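Local coordinates for protein putative diguanylate cyclase (GGDEF) with PAS/PAC domain (Rhodopseudomonas palustris, PDB 3LIF) that probably makes cyclic di-GMP from two GTP molecules, and is represented here by its extracellular sensor part, built on the PDC fold, at residues 214-217 / 218-222. Sequence-based numbering, arbitrary orientation.
Sequences PFDG and LTKYL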
loop_
_atom_site.group_PDB
_atom_site.type_symbol
_atom_site.label_atom_id
_atom_site.label_comp_id
_atom_site.label_asym_id
_atom_site.label_seq_id
_atom_site.Cartn_x
_atom_site.Cartn_y
_atom_site.Cartn_z
ATOM N N PRO A 214 -0.725 -3.144 19.620
ATOM C CA PRO A 214 0.364 -4.066 19.576
ATOM C C PRO A 214 1.691 -3.330 19.469
ATOM O O PRO A 214 2.748 -3.959 19.565
ATOM C CB PRO A 214 0.105 -4.845 18.281
ATOM C CG PRO A 214 -1.071 -4.178 17.635
ATOM C CD PRO A 214 -1.324 -2.920 18.308
ATOM N N PHE A 215 1.657 -2.022 19.252
ATOM C CA PHE A 215 2.914 -1.302 19.049
ATOM C C PHE A 215 3.435 -0.720 20.329
ATOM O O PHE A 215 4.623 -0.643 20.508
ATOM C CB PHE A 215 2.797 -0.218 18.006
ATOM C CG PHE A 215 2.343 -0.729 16.700
ATOM C CD1 PHE A 215 3.207 -1.463 15.901
ATOM C CD2 PHE A 215 1.026 -0.531 16.281
ATOM C CE1 PHE A 215 2.801 -1.962 14.682
ATOM C CE2 PHE A 215 0.588 -1.015 15.047
ATOM C CZ PHE A 215 1.486 -1.733 14.237
ATOM N N ASP A 216 2.562 -0.338 21.237
ATOM C CA ASP A 216 3.040 0.292 22.437
ATOM C C ASP A 216 2.298 -0.228 23.649
ATOM O O ASP A 216 2.511 0.266 24.742
ATOM C CB ASP A 216 2.894 1.818 22.335
ATOM C CG ASP A 216 1.455 2.268 22.142
ATOM O OD1 ASP A 216 0.528 1.550 22.560
ATOM O OD2 ASP A 216 1.221 3.372 21.589
ATOM N N GLY A 217 1.398 -1.196 23.482
ATOM C CA GLY A 217 0.826 -1.804 24.660
ATOM C C GLY A 217 -0.254 -0.967 25.294
ATOM O O GLY A 217 -0.823 -1.354 26.283
ATOM N N LEU A 218 -0.588 0.172 24.744
ATOM C CA LEU A 218 -1.571 0.985 25.418
ATOM C C LEU A 218 -2.980 0.591 25.052
ATOM O O LEU A 218 -3.211 0.015 23.998
ATOM C CB LEU A 218 -1.383 2.453 25.065
ATOM C CG LEU A 218 -0.110 3.016 25.637
ATOM C CD1 LEU A 218 0.156 4.354 25.013
ATOM C CD2 LEU A 218 -0.345 3.110 27.126
ATOM N N THR A 219 -3.925 0.943 25.913
ATOM C CA THR A 219 -5.315 0.761 25.622
ATOM C C THR A 219 -5.781 1.919 24.771
ATOM O O THR A 219 -5.489 3.063 25.116
ATOM C CB THR A 219 -6.121 0.829 26.906
ATOM O OG1 THR A 219 -5.921 -0.366 27.644
ATOM C CG2 THR A 219 -7.620 0.925 26.621
ATOM N N LYS A 220 -6.517 1.649 23.684
ATOM C CA LYS A 220 -7.125 2.728 22.941
ATOM C C LYS A 220 -8.364 2.346 22.210
ATOM O O LYS A 220 -8.628 1.168 21.990
ATOM C CB LYS A 220 -6.160 3.335 21.951
ATOM C CG LYS A 220 -4.891 2.592 21.761
ATOM C CD LYS A 220 -3.888 3.480 21.028
ATOM C CE LYS A 220 -2.510 3.263 21.604
ATOM N NZ LYS A 220 -1.478 3.707 20.633
ATOM N N TYR A 221 -9.150 3.372 21.897
ATOM C CA TYR A 221 -10.224 3.249 20.950
ATOM C C TYR A 221 -9.638 3.288 19.543
ATOM O O TYR A 221 -8.785 4.132 19.248
ATOM C CB TYR A 221 -11.220 4.384 21.101
ATOM C CG TYR A 221 -12.169 4.152 22.218
ATOM C CD1 TYR A 221 -11.825 4.497 23.518
ATOM C CD2 TYR A 221 -13.407 3.554 21.995
ATOM C CE1 TYR A 221 -12.678 4.281 24.582
ATOM C CE2 TYR A 221 -14.305 3.332 23.078
ATOM C CZ TYR A 221 -13.922 3.700 24.376
ATOM O OH TYR A 221 -14.775 3.498 25.468
ATOM N N LEU A 222 -10.121 2.370 18.701
ATOM C CA LEU A 222 -9.680 2.189 17.334
ATOM C C LEU A 222 -10.859 2.193 16.356
ATOM O O LEU A 222 -11.946 1.517 16.538
ATOM C CB LEU A 222 -8.937 0.852 17.209
ATOM C CG LEU A 222 -8.415 0.387 15.820
ATOM C CD1 LEU A 222 -7.252 -0.535 15.994
ATOM C CD2 LEU A 222 -9.494 -0.259 14.959
#
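Asp-216 shows how one carboxylate can serve two partners at once, its two oxygens meeting the backbone of Leu-218 and the ammonium group of Lys-220. With chi1 at 60°, its CG sits between the backbone N and the carbonyl carbon, which brings the carboxylate round to the chain that follows. Asp-216 OD1 accepts a hydrogen bond from Leu-218 N (2.8 Å, N-H...O 161°), received on the anti side and somewhat out of the carboxylate plane: an Asx turn. Asp-216 OD2 receives Lys-220 NZ on its syn side in a salt bridge of 2.9 Å, the lysine chain reaching in from the opposite direction with a bend at chi3. Leu-218 crosses the aspartate at about a right angle, Leu-218 CD1 lying 3.7 Å from Asp-216 OD2. The turn belongs to the hairpin joining antiparallel strands 206-212 and 219-226 in the C-terminal five-stranded sheet, within the Cache-type sensor region. Lys-220 NZ also donates to Gly-166 O, so a methionine in its place would probably leave OD2 without its countercharge and that carbonyl without this donor. Gly-217, which follows Asp-216, carries the chain through the turn with a positive phi of 79°, delivering Leu-218 N to Asp-216 OD1.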